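Local coordinates for polyketide biosynthesis cytochrome P450 PksS (Bacillus subtilis, PDB 4YZR), which helps to make the antibiotic bacillaene in Bacillus subtilis, acting as a heme-containing cytochrome P450 monooxygenase on dihydrobacillaene, at residues T48-C53 with P324-N329; L378-D383 with S398-L403; I125-L130 with F366-K371; S19-F24 with A44-R49. One frame throughout, in Å; residues are numbered along the deposited sequence.

Interaction 1 (T48-C53 with P324-N329)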
loop_
_atom_site.group_PDB
_atom_site.type_symbol
_atom_site.label_atom_id
_atom_site.label_comp_id
_atom_site.label_asym_id
_atom_site.label_seq_id
_atom_site.Cartn_x
_atom_site.Cartn_y
_atom_site.Cartn_z
ATOM N N THR A 48 13.708 10.920 7.959
ATOM C CA THR A 48 13.371 11.393 6.644
ATOM C C THR A 48 14.338 11.262 5.545
ATOM O O THR A 48 13.997 11.417 4.384
ATOM C CB THR A 48 12.834 12.817 6.699
ATOM O OG1 THR A 48 13.685 13.547 7.618
ATOM C CG2 THR A 48 11.436 12.815 7.269
ATOM N N ARG A 49 15.646 11.055 5.882
ATOM C CA ARG A 49 16.617 10.800 4.834
ATOM C C ARG A 49 16.700 9.354 4.364
ATOM O O ARG A 49 16.464 8.464 5.156
ATOM C CB ARG A 49 18.024 11.131 5.332
ATOM C CG ARG A 49 18.290 12.648 5.484
ATOM C CD ARG A 49 19.596 12.844 6.322
ATOM N NE ARG A 49 20.757 12.203 5.673
ATOM C CZ ARG A 49 21.626 12.813 4.887
ATOM N NH1 ARG A 49 22.607 12.119 4.321
ATOM N NH2 ARG A 49 21.510 14.111 4.572
ATOM N N TYR A 50 17.089 9.144 3.121
ATOM C CA TYR A 50 17.162 7.793 2.577
ATOM C C TYR A 50 18.202 6.963 3.330
ATOM O O TYR A 50 17.988 5.818 3.685
ATOM C CB TYR A 50 17.499 7.854 1.100
ATOM C CG TYR A 50 17.475 6.562 0.361
ATOM C CD1 TYR A 50 18.528 5.660 0.353
ATOM C CD2 TYR A 50 16.375 6.242 -0.458
ATOM C CE1 TYR A 50 18.525 4.527 -0.403
ATOM C CE2 TYR A 50 16.372 5.088 -1.237
ATOM C CZ TYR A 50 17.459 4.240 -1.213
ATOM O OH TYR A 50 17.501 3.120 -2.026
ATOM N N ASP A 51 19.399 7.514 3.574
ATOM C CA ASP A 51 20.406 6.723 4.228
ATOM C C ASP A 51 20.011 6.361 5.608
ATOM O O ASP A 51 20.206 5.185 6.032
ATOM C CB ASP A 51 21.802 7.476 4.243
ATOM C CG ASP A 51 21.824 8.787 4.928
ATOM O OD1 ASP A 51 20.830 9.463 5.219
ATOM O OD2 ASP A 51 22.948 9.329 5.255
ATOM N N ASP A 52 19.392 7.269 6.335
ATOM C CA ASP A 52 18.968 6.923 7.694
ATOM C C ASP A 52 17.764 5.957 7.734
ATOM O O ASP A 52 17.679 5.043 8.557
ATOM C CB ASP A 52 18.591 8.145 8.518
ATOM C CG ASP A 52 19.758 9.142 8.675
ATOM O OD1 ASP A 52 20.906 8.644 8.854
ATOM O OD2 ASP A 52 19.572 10.356 8.652
ATOM N N CYS A 53 16.863 6.110 6.746
ATOM C CA CYS A 53 15.769 5.143 6.644
ATOM C C CYS A 53 16.314 3.771 6.421
ATOM O O CYS A 53 15.870 2.773 6.996
ATOM C CB CYS A 53 14.840 5.541 5.548
ATOM S SG CYS A 53 13.684 6.881 5.951
ATOM N N PRO A 324 18.087 13.890 -2.539
ATOM C CA PRO A 324 19.022 14.112 -3.611
ATOM C C PRO A 324 20.366 13.454 -3.485
ATOM O O PRO A 324 21.064 13.389 -4.511
ATOM C CB PRO A 324 19.220 15.682 -3.570
ATOM C CG PRO A 324 18.936 16.044 -2.264
ATOM C CD PRO A 324 17.798 15.091 -1.766
ATOM N N ASN A 325 20.683 12.839 -2.379
ATOM C CA ASN A 325 21.850 11.968 -2.287
ATOM C C ASN A 325 21.701 10.668 -3.029
ATOM O O ASN A 325 22.653 9.958 -3.360
ATOM C CB ASN A 325 22.143 11.695 -0.898
ATOM C CG ASN A 325 22.520 12.913 -0.147
ATOM O OD1 ASN A 325 23.651 13.412 -0.365
ATOM N ND2 ASN A 325 21.657 13.466 0.658
ATOM N N PHE A 326 20.406 10.293 -3.320
ATOM C CA PHE A 326 20.135 9.063 -3.977
ATOM C C PHE A 326 19.387 9.129 -5.278
ATOM O O PHE A 326 19.335 8.120 -6.024
ATOM C CB PHE A 326 19.390 8.096 -2.978
ATOM C CG PHE A 326 20.290 7.617 -1.892
ATOM C CD1 PHE A 326 20.502 8.372 -0.757
ATOM C CD2 PHE A 326 21.051 6.442 -2.036
ATOM C CE1 PHE A 326 21.335 7.951 0.239
ATOM C CE2 PHE A 326 21.896 6.035 -1.037
ATOM C CZ PHE A 326 22.047 6.791 0.081
ATOM N N PHE A 327 18.792 10.271 -5.599
ATOM C CA PHE A 327 18.040 10.479 -6.778
ATOM C C PHE A 327 18.426 11.838 -7.386
ATOM O O PHE A 327 18.345 12.854 -6.741
ATOM C CB PHE A 327 16.507 10.460 -6.523
ATOM C CG PHE A 327 15.990 9.203 -5.858
ATOM C CD1 PHE A 327 15.680 8.127 -6.617
ATOM C CD2 PHE A 327 16.000 9.051 -4.486
ATOM C CE1 PHE A 327 15.221 6.951 -6.045
ATOM C CE2 PHE A 327 15.581 7.876 -3.872
ATOM C CZ PHE A 327 15.234 6.856 -4.685
ATOM N N GLU A 328 18.620 11.795 -8.694
ATOM C CA GLU A 328 18.893 13.043 -9.408
ATOM C C GLU A 328 17.631 13.799 -9.695
ATOM O O GLU A 328 16.647 13.203 -10.102
ATOM C CB GLU A 328 19.588 12.703 -10.715
ATOM C CG GLU A 328 19.907 13.866 -11.657
ATOM C CD GLU A 328 20.336 13.342 -13.023
ATOM O OE1 GLU A 328 20.967 12.263 -13.049
ATOM O OE2 GLU A 328 20.041 13.986 -14.058
ATOM N N ASN A 329 17.659 15.134 -9.466
ATOM C CA ASN A 329 16.512 16.002 -9.696
ATOM C C ASN A 329 15.249 15.341 -9.108
ATOM O O ASN A 329 14.311 15.049 -9.834
ATOM C CB ASN A 329 16.279 16.208 -11.198
ATOM C CG ASN A 329 17.465 16.853 -11.896
ATOM O OD1 ASN A 329 17.904 16.386 -12.928
ATOM N ND2 ASN A 329 17.931 17.909 -11.349
#

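Interaction 2 (L378-D383 with S398-L403)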
loop_
_atom_site.group_PDB
_atom_site.type_symbol
_atom_site.label_atom_id
_atom_site.label_comp_id
_atom_site.label_asym_id
_atom_site.label_seq_id
_atom_site.Cartn_x
_atom_site.Cartn_y
_atom_site.Cartn_z
ATOM N N LEU A 378 -7.136 16.476 -16.478
ATOM C CA LEU A 378 -7.617 16.785 -15.155
ATOM C C LEU A 378 -8.776 17.767 -15.148
ATOM O O LEU A 378 -8.748 18.713 -16.012
ATOM C CB LEU A 378 -6.407 17.274 -14.325
ATOM C CG LEU A 378 -6.427 17.258 -12.842
ATOM C CD1 LEU A 378 -6.690 15.870 -12.306
ATOM C CD2 LEU A 378 -5.064 17.785 -12.387
ATOM N N ALA A 379 -9.829 17.596 -14.404
ATOM C CA ALA A 379 -11.021 18.473 -14.412
ATOM C C ALA A 379 -11.246 18.937 -12.974
ATOM O O ALA A 379 -12.358 19.088 -12.529
ATOM C CB ALA A 379 -12.222 17.711 -14.893
ATOM N N VAL A 380 -10.162 19.192 -12.236
ATOM C CA VAL A 380 -10.195 19.737 -10.841
ATOM C C VAL A 380 -8.974 20.598 -10.717
ATOM O O VAL A 380 -7.900 20.258 -11.200
ATOM C CB VAL A 380 -10.173 18.597 -9.796
ATOM C CG1 VAL A 380 -9.004 17.666 -9.971
ATOM C CG2 VAL A 380 -10.243 19.130 -8.381
ATOM N N ALA A 381 -9.156 21.810 -10.176
ATOM C CA ALA A 381 -8.029 22.691 -9.928
ATOM C C ALA A 381 -7.151 22.161 -8.777
ATOM O O ALA A 381 -7.658 21.568 -7.836
ATOM C CB ALA A 381 -8.525 24.093 -9.573
ATOM N N PRO A 382 -5.860 22.486 -8.796
ATOM C CA PRO A 382 -4.951 22.007 -7.709
ATOM C C PRO A 382 -5.409 22.238 -6.276
ATOM O O PRO A 382 -5.311 21.346 -5.429
ATOM C CB PRO A 382 -3.667 22.838 -7.993
ATOM C CG PRO A 382 -3.690 22.978 -9.456
ATOM C CD PRO A 382 -5.097 23.188 -9.866
ATOM N N ASP A 383 -5.932 23.434 -5.966
ATOM C CA ASP A 383 -6.401 23.706 -4.623
ATOM C C ASP A 383 -7.649 22.976 -4.233
ATOM O O ASP A 383 -7.899 22.931 -3.053
ATOM C CB ASP A 383 -6.716 25.199 -4.449
ATOM C CG ASP A 383 -5.462 26.098 -4.580
ATOM O OD1 ASP A 383 -4.309 25.604 -4.527
ATOM O OD2 ASP A 383 -5.655 27.320 -4.736
ATOM N N SER A 398 -11.442 11.601 -4.552
ATOM C CA SER A 398 -12.022 11.632 -5.906
ATOM C C SER A 398 -11.022 12.226 -6.811
ATOM O O SER A 398 -10.049 12.902 -6.450
ATOM C CB SER A 398 -13.332 12.455 -5.905
ATOM O OG SER A 398 -13.051 13.740 -5.520
ATOM N N LEU A 399 -11.225 11.993 -8.115
ATOM C CA LEU A 399 -10.317 12.439 -9.154
ATOM C C LEU A 399 -11.106 12.739 -10.450
ATOM O O LEU A 399 -11.165 11.900 -11.340
ATOM C CB LEU A 399 -9.178 11.477 -9.444
ATOM C CG LEU A 399 -8.130 11.891 -10.474
ATOM C CD1 LEU A 399 -7.562 13.202 -10.182
ATOM C CD2 LEU A 399 -6.979 10.872 -10.571
ATOM N N PRO A 400 -11.731 13.967 -10.471
ATOM C CA PRO A 400 -12.489 14.305 -11.680
ATOM C C PRO A 400 -11.653 14.526 -12.882
ATOM O O PRO A 400 -10.704 15.288 -12.796
ATOM C CB PRO A 400 -13.243 15.568 -11.227
ATOM C CG PRO A 400 -13.086 15.759 -9.770
ATOM C CD PRO A 400 -11.834 14.980 -9.428
ATOM N N VAL A 401 -11.974 13.940 -14.040
ATOM C CA VAL A 401 -11.300 14.104 -15.256
ATOM C C VAL A 401 -12.330 14.316 -16.389
ATOM O O VAL A 401 -13.467 13.949 -16.290
ATOM C CB VAL A 401 -10.403 12.862 -15.642
ATOM C CG1 VAL A 401 -9.345 12.636 -14.542
ATOM C CG2 VAL A 401 -11.154 11.617 -15.823
ATOM N N SER A 402 -11.773 14.942 -17.445
ATOM C CA SER A 402 -12.478 14.980 -18.760
ATOM C C SER A 402 -11.886 13.886 -19.562
ATOM O O SER A 402 -10.656 13.718 -19.611
ATOM C CB SER A 402 -12.205 16.344 -19.360
ATOM O OG SER A 402 -12.661 16.306 -20.700
ATOM N N LEU A 403 -12.701 13.065 -20.190
ATOM C CA LEU A 403 -12.250 11.965 -21.010
ATOM C C LEU A 403 -12.157 12.291 -22.482
ATOM O O LEU A 403 -11.365 11.671 -23.162
ATOM C CB LEU A 403 -13.153 10.749 -20.823
ATOM C CG LEU A 403 -13.297 10.149 -19.440
ATOM C CD1 LEU A 403 -14.355 9.098 -19.361
ATOM C CD2 LEU A 403 -11.968 9.576 -18.889
#

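Interaction 3 (I125-L130 with F366-K371)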
loop_
_atom_site.group_PDB
_atom_site.type_symbol
_atom_site.label_atom_id
_atom_site.label_comp_id
_atom_site.label_asym_id
_atom_site.label_seq_id
_atom_site.Cartn_x
_atom_site.Cartn_y
_atom_site.Cartn_z
ATOM N N ILE A 125 -10.653 -7.056 -16.716
ATOM C CA ILE A 125 -11.306 -6.130 -15.749
ATOM C C ILE A 125 -11.086 -4.745 -16.143
ATOM O O ILE A 125 -12.064 -3.911 -16.183
ATOM C CB ILE A 125 -10.761 -6.375 -14.304
ATOM C CG1 ILE A 125 -11.117 -7.768 -13.833
ATOM C CG2 ILE A 125 -11.249 -5.323 -13.329
ATOM C CD1 ILE A 125 -10.211 -8.206 -12.688
ATOM N N ALA A 126 -9.917 -4.347 -16.509
ATOM C CA ALA A 126 -9.647 -2.986 -16.952
ATOM C C ALA A 126 -10.494 -2.602 -18.129
ATOM O O ALA A 126 -11.095 -1.510 -18.137
ATOM C CB ALA A 126 -8.181 -2.700 -17.246
ATOM N N GLU A 127 -10.543 -3.470 -19.110
ATOM C CA GLU A 127 -11.355 -3.157 -20.335
ATOM C C GLU A 127 -12.788 -3.073 -20.048
ATOM O O GLU A 127 -13.451 -2.096 -20.554
ATOM C CB GLU A 127 -10.973 -4.151 -21.426
ATOM C CG GLU A 127 -9.494 -4.003 -21.904
ATOM C CD GLU A 127 -8.962 -2.597 -22.336
ATOM O OE1 GLU A 127 -9.621 -1.913 -23.085
ATOM O OE2 GLU A 127 -7.796 -2.284 -22.095
ATOM N N GLN A 128 -13.357 -3.820 -19.184
ATOM C CA GLN A 128 -14.740 -3.703 -18.798
ATOM C C GLN A 128 -15.004 -2.405 -18.087
ATOM O O GLN A 128 -16.027 -1.726 -18.310
ATOM C CB GLN A 128 -15.173 -4.853 -17.864
ATOM C CG GLN A 128 -16.547 -4.818 -17.254
ATOM C CD GLN A 128 -16.702 -3.955 -15.985
ATOM O OE1 GLN A 128 -16.116 -4.263 -14.928
ATOM N NE2 GLN A 128 -17.581 -2.945 -16.037
ATOM N N LEU A 129 -14.114 -1.988 -17.189
ATOM C CA LEU A 129 -14.326 -0.734 -16.488
ATOM C C LEU A 129 -14.235 0.424 -17.439
ATOM O O LEU A 129 -15.042 1.413 -17.356
ATOM C CB LEU A 129 -13.307 -0.529 -15.327
ATOM C CG LEU A 129 -13.465 -1.533 -14.207
ATOM C CD1 LEU A 129 -12.223 -1.495 -13.334
ATOM C CD2 LEU A 129 -14.716 -1.238 -13.388
ATOM N N LEU A 130 -13.306 0.384 -18.377
ATOM C CA LEU A 130 -13.118 1.430 -19.391
ATOM C C LEU A 130 -14.366 1.460 -20.301
ATOM O O LEU A 130 -14.735 2.607 -20.722
ATOM C CB LEU A 130 -11.850 1.261 -20.153
ATOM C CG LEU A 130 -10.610 1.508 -19.258
ATOM C CD1 LEU A 130 -9.408 0.959 -19.937
ATOM C CD2 LEU A 130 -10.378 2.967 -18.898
ATOM N N PHE A 366 -2.578 1.735 -16.223
ATOM C CA PHE A 366 -2.125 3.009 -16.816
ATOM C C PHE A 366 -2.087 2.899 -18.315
ATOM O O PHE A 366 -2.581 3.803 -18.997
ATOM C CB PHE A 366 -0.791 3.424 -16.299
ATOM C CG PHE A 366 -0.753 3.718 -14.790
ATOM C CD1 PHE A 366 -1.683 4.508 -14.156
ATOM C CD2 PHE A 366 0.242 3.189 -14.034
ATOM C CE1 PHE A 366 -1.546 4.726 -12.715
ATOM C CE2 PHE A 366 0.374 3.380 -12.696
ATOM C CZ PHE A 366 -0.542 4.143 -12.049
ATOM N N LYS A 367 -1.581 1.808 -18.858
ATOM C CA LYS A 367 -1.557 1.634 -20.340
ATOM C C LYS A 367 -2.951 1.649 -20.842
ATOM O O LYS A 367 -3.238 2.283 -21.916
ATOM C CB LYS A 367 -0.828 0.392 -20.661
ATOM C CG LYS A 367 0.636 0.460 -20.703
ATOM C CD LYS A 367 1.304 -0.888 -21.032
ATOM C CE LYS A 367 0.818 -1.644 -22.221
ATOM N NZ LYS A 367 1.542 -2.975 -22.223
ATOM N N ALA A 368 -3.877 0.931 -20.258
ATOM C CA ALA A 368 -5.190 0.786 -20.756
ATOM C C ALA A 368 -5.914 2.080 -20.720
ATOM O O ALA A 368 -6.672 2.401 -21.710
ATOM C CB ALA A 368 -5.947 -0.312 -20.074
ATOM N N LEU A 369 -5.826 2.857 -19.666
ATOM C CA LEU A 369 -6.489 4.120 -19.546
ATOM C C LEU A 369 -6.023 5.087 -20.636
ATOM O O LEU A 369 -6.888 5.744 -21.241
ATOM C CB LEU A 369 -6.168 4.709 -18.158
ATOM C CG LEU A 369 -6.827 6.048 -17.823
ATOM C CD1 LEU A 369 -8.316 5.880 -17.749
ATOM C CD2 LEU A 369 -6.243 6.577 -16.528
ATOM N N LEU A 370 -4.738 5.162 -20.845
ATOM C CA LEU A 370 -4.119 6.127 -21.834
ATOM C C LEU A 370 -4.421 5.655 -23.228
ATOM O O LEU A 370 -4.582 6.583 -24.154
ATOM C CB LEU A 370 -2.657 6.297 -21.640
ATOM C CG LEU A 370 -2.255 6.921 -20.353
ATOM C CD1 LEU A 370 -0.736 6.875 -20.285
ATOM C CD2 LEU A 370 -2.795 8.310 -20.244
ATOM N N LYS A 371 -4.610 4.401 -23.489
ATOM C CA LYS A 371 -4.960 3.853 -24.841
ATOM C C LYS A 371 -6.377 4.212 -25.086
ATOM O O LYS A 371 -6.753 4.674 -26.235
ATOM C CB LYS A 371 -4.770 2.360 -24.906
ATOM C CG LYS A 371 -5.099 1.776 -26.268
ATOM C CD LYS A 371 -4.760 0.308 -26.381
ATOM C CE LYS A 371 -5.027 -0.106 -27.829
ATOM N NZ LYS A 371 -4.869 -1.573 -27.932
HETATM O O HOH W 1 -7.749 0.354 -23.403
#

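Interaction 4 (S19-F24 with A44-R49)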
loop_
_atom_site.group_PDB
_atom_site.type_symbol
_atom_site.label_atom_id
_atom_site.label_comp_id
_atom_site.label_asym_id
_atom_site.label_seq_id
_atom_site.Cartn_x
_atom_site.Cartn_y
_atom_site.Cartn_z
ATOM N N SER A 19 5.862 17.798 1.167
ATOM C CA SER A 19 6.601 19.036 1.482
ATOM C C SER A 19 6.946 19.088 2.988
ATOM O O SER A 19 8.031 19.525 3.337
ATOM C CB SER A 19 5.869 20.325 1.040
ATOM O OG SER A 19 6.212 21.456 1.802
ATOM N N VAL A 20 6.115 18.545 3.832
ATOM C CA VAL A 20 6.448 18.495 5.245
ATOM C C VAL A 20 7.662 17.587 5.476
ATOM O O VAL A 20 8.646 17.895 6.162
ATOM C CB VAL A 20 5.260 18.009 6.109
ATOM C CG1 VAL A 20 5.636 17.773 7.528
ATOM C CG2 VAL A 20 4.129 19.056 6.048
ATOM N N LEU A 21 7.546 16.331 4.988
ATOM C CA LEU A 21 8.631 15.371 5.200
ATOM C C LEU A 21 9.966 15.870 4.559
ATOM O O LEU A 21 11.032 15.638 5.095
ATOM C CB LEU A 21 8.267 14.005 4.658
ATOM C CG LEU A 21 7.087 13.275 5.276
ATOM C CD1 LEU A 21 6.843 11.979 4.523
ATOM C CD2 LEU A 21 7.394 13.046 6.716
ATOM N N GLY A 22 9.852 16.552 3.440
ATOM C CA GLY A 22 11.024 17.118 2.757
ATOM C C GLY A 22 11.710 18.200 3.579
ATOM O O GLY A 22 12.958 18.304 3.587
ATOM N N ARG A 23 10.894 19.027 4.227
ATOM C CA ARG A 23 11.484 20.089 5.084
ATOM C C ARG A 23 12.184 19.468 6.230
ATOM O O ARG A 23 13.286 19.828 6.551
ATOM C CB ARG A 23 10.390 21.060 5.536
ATOM C CG ARG A 23 10.905 21.945 6.675
ATOM C CD ARG A 23 9.931 23.054 7.034
ATOM N NE ARG A 23 8.871 22.495 7.881
ATOM C CZ ARG A 23 7.575 22.344 7.537
ATOM N NH1 ARG A 23 7.120 22.663 6.320
ATOM N NH2 ARG A 23 6.716 21.841 8.435
ATOM N N PHE A 24 11.625 18.428 6.883
ATOM C CA PHE A 24 12.301 17.688 7.899
ATOM C C PHE A 24 13.575 17.027 7.379
ATOM O O PHE A 24 14.605 17.057 8.075
ATOM C CB PHE A 24 11.371 16.636 8.599
ATOM C CG PHE A 24 10.498 17.267 9.664
ATOM C CD1 PHE A 24 11.003 17.405 10.924
ATOM C CD2 PHE A 24 9.223 17.692 9.401
ATOM C CE1 PHE A 24 10.224 17.994 11.931
ATOM C CE2 PHE A 24 8.423 18.257 10.449
ATOM C CZ PHE A 24 8.960 18.417 11.672
ATOM N N ALA A 44 8.190 9.047 19.719
ATOM C CA ALA A 44 8.488 8.593 18.320
ATOM C C ALA A 44 9.562 9.405 17.719
ATOM O O ALA A 44 9.895 10.552 18.052
ATOM C CB ALA A 44 7.248 8.656 17.498
ATOM N N TRP A 45 10.183 8.831 16.693
ATOM C CA TRP A 45 11.206 9.487 15.908
ATOM C C TRP A 45 10.840 9.453 14.433
ATOM O O TRP A 45 10.521 8.392 13.942
ATOM C CB TRP A 45 12.584 8.786 16.067
ATOM C CG TRP A 45 13.127 8.879 17.475
ATOM C CD1 TRP A 45 12.860 8.069 18.481
ATOM C CD2 TRP A 45 13.993 9.888 17.965
ATOM N NE1 TRP A 45 13.518 8.486 19.611
ATOM C CE2 TRP A 45 14.209 9.611 19.305
ATOM C CE3 TRP A 45 14.595 10.993 17.395
ATOM C CZ2 TRP A 45 15.021 10.385 20.089
ATOM C CZ3 TRP A 45 15.416 11.761 18.180
ATOM C CH2 TRP A 45 15.618 11.439 19.508
ATOM N N LEU A 46 10.897 10.599 13.796
ATOM C CA LEU A 46 10.676 10.710 12.378
ATOM C C LEU A 46 11.993 10.676 11.666
ATOM O O LEU A 46 12.838 11.546 11.899
ATOM C CB LEU A 46 9.933 12.010 12.049
ATOM C CG LEU A 46 9.661 12.272 10.584
ATOM C CD1 LEU A 46 8.791 11.178 9.959
ATOM C CD2 LEU A 46 9.114 13.703 10.344
ATOM N N ILE A 47 12.188 9.733 10.719
ATOM C CA ILE A 47 13.407 9.536 9.964
ATOM C C ILE A 47 13.141 9.855 8.521
ATOM O O ILE A 47 12.263 9.178 7.905
ATOM C CB ILE A 47 13.854 8.052 10.137
ATOM C CG1 ILE A 47 13.829 7.607 11.595
ATOM C CG2 ILE A 47 15.256 7.830 9.497
ATOM C CD1 ILE A 47 14.709 8.380 12.541
ATOM N N THR A 48 13.708 10.920 7.959
ATOM C CA THR A 48 13.371 11.393 6.644
ATOM C C THR A 48 14.338 11.262 5.545
ATOM O O THR A 48 13.997 11.417 4.384
ATOM C CB THR A 48 12.834 12.817 6.699
ATOM O OG1 THR A 48 13.685 13.547 7.618
ATOM C CG2 THR A 48 11.436 12.815 7.269
ATOM N N ARG A 49 15.646 11.055 5.882
ATOM C CA ARG A 49 16.617 10.800 4.834
ATOM C C ARG A 49 16.700 9.354 4.364
ATOM O O ARG A 49 16.464 8.464 5.156
ATOM C CB ARG A 49 18.024 11.131 5.332
ATOM C CG ARG A 49 18.290 12.648 5.484
ATOM C CD ARG A 49 19.596 12.844 6.322
ATOM N NE ARG A 49 20.757 12.203 5.673
ATOM C CZ ARG A 49 21.626 12.813 4.887
ATOM N NH1 ARG A 49 22.607 12.119 4.321
ATOM N NH2 ARG A 49 21.510 14.111 4.572
#

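Interaction 1 (T48-C53 with P324-N329)
Asp-51, whose CB rests near CE1 of Phe-326, has its OD1 gripped twice: by Arg-49 NE at 2.8 Å, on the syn side, and weakly by the backbone N of Asp-52. Arg-49 takes the carboxylate side-on. Its NH1 completes the pair with a fairly straight bond to Asp-51 OD2 (3.0 Å, 166°), leaving from within the guanidinium plane but arriving above the carboxylate plane. The far end of this guanidinium passes Asn-325, Arg-49 NH2 lying 4.0 Å from its ND2.

Beside the ion pair, aromatic rings join the segments. Tyr-50 and Phe-326 make an offset stack, centroids 4.2 Å apart and planes at 26°; Tyr-50 CD1 sits over the middle of the Phe-326 ring, while Phe-326 CB sits over the middle of the Tyr-50 ring. Phe-327 turns the edge of its ring at CE2 to Tyr-50 CD2, 3.9 Å away.

The phenol oxygen of Tyr-50 bonds to Arg-341 O, and its backbone N to Asp-323 OD2. Segment 324-329 belongs to the long coil between helices 317-320 and 355-372, the meander region of a P450, and here it packs on the first turn of helix 50-58, just after strand 42-47.

Interaction 2 (L378-D383 with S398-L403)
The small antiparallel sheet of strands 138-140, 400-402 and 377-378 has one of its outer edges here, where Leu-378 lies opposite Val-401 as a non-hydrogen-bonded pair. Their CA atoms are 4.6 Å apart and their side chains diverge. One residue further on, Ala-379 N donates to Pro-400 O (2.9 Å, 154°), approaching from 35° out of the carbonyl plane. Pro-400 N has no hydrogen to give in return, and Ala-379 O is turned off to the side, 3.9 Å from Pro-400 CB.

Leu-378 and Leu-399 lie on the side facing helix 228-259, Ala-379 and Val-380 nearer the surface. Both leucines send CG anti to the backbone N, which brings their CD1 methyls to within 3.5 Å, with the side chains crossing at about a right angle. In the P450 fold this sheet lies beside the long central helix, and both leucines rest on Leu-255 of helix 228-259. Val-401 packs on Leu-258 of the same helix, and its backbone bonds to Ala-139 of the strand on its other flank.

Toward the outside, Ala-379 CB lies 3.7 Å from Val-401 C. Val-380 CG1, turned between its own N and carbonyl carbon (chi1 55°), comes alongside the proline ring, 3.9 Å from Pro-400 CD, after which the chain peels away from the sheet toward Pro-382.

Interaction 3 (I125-L130 with F366-K371)
Leu-130 reaches from its helix into the side of Ala-368 and Leu-369, joining two members of the P450 helical core, helices 119-133 and 355-372, the D and L helices of the family's four-helix bundle. From CB the chain turns with CG beside the backbone N (chi1 -68°), and the two methyls then part. CD1 goes to Ala-368, 3.6 Å from its O and 3.7 Å from its CB. CD2 crosses to the next residue, meeting Leu-369 CD1 at 3.7 Å; Leu-369, although its CB points away, brings that methyl back because its own CG lies anti to the backbone N. The short helix segments run roughly parallel, crossing at -32° with their axes 10.0 Å apart.

At the more open margin Glu-127 bends at chi2 and brings OE2 over Ala-368 CB. One water makes 2.9 Å hydrogen bonds to Glu-127 OE2 and Ala-368 O, though it has more acceptors around it than protons to offer. The other carboxylate oxygen, OE1, forms a salt bridge with Arg-372, a second tie to the same helix. Earlier along the interface two small residues face each other, Ala-126 CB lying 4.3 Å from Ala-368 CB.

Interaction 4 (S19-F24 with A44-R49)
Leu-46 points toward the helix and sets CD2 over Phe-24 and both methyls against Leu-21. With CG anti to the backbone N (chi1 179°) the branch reaches across to the helix; it crosses both partners at about a right angle. CD2 comes down over one face of the Phe-24 ring, offset toward the rim on the CG side, in a CH-pi contact 4.2 Å from the ring centroid and 23° off its normal. CD1 meets Leu-21 CD2 at 4.0 Å, and that same leucine methyl also lies close to Leu-46 CD2, so it nests against the fork of the branch.

Thr-48, two residues on, projects to the same side but meets the helix backbone rather than its side-chain ends. Its CG2 approaches Leu-21 O at 3.6 Å and also packs against Phe-24 CB, 4.0 Å away. The hydroxyl OG1 passes 3.5 Å from Phe-24 C; its polar partner is Pro-29 O, by a weak hydrogen bond. Contacts between the side chains are thus mainly apolar, while Thr-48 lies against backbone carbonyl groups of the helix; all four residues are buried.

Phe-24 bears its ring away from the strand's backbone, where it also meets the His-31 ring, the planes about 50° apart. Leu-46 packs in addition on Phe-33 and Phe-314. Helix 17-27, the A helix of the P450 fold, thus lies against the mixed sheet in which strand 42-47 is the middle member, antiparallel to 30-35 and parallel to 312-315.

Overall arrangement
Interactions 1 and 4 are neighbours, with centres about 12 Å apart. They share Thr-48 and Arg-49, where strand 42-47 gives way to helix 50-58, and Cys-53 SG lies 3.3 Å from Ile-47 O. Interaction 4 is buried and mainly apolar, whereas interaction 1 is partly exposed and joins its segments by stacked aromatic rings beside an ion pair inside 48-53. Interactions 2 and 3 lie elsewhere, about 18 Å apart between centres: interaction 2, partly exposed, joins strands through a single backbone bond and aliphatic contacts; interaction 3 is a buried contact between helices, with water and charge at its margin. Helix 141-146 touches both, through Leu-399 and Val-401 in the former and Leu-130 and Leu-369 in the latter.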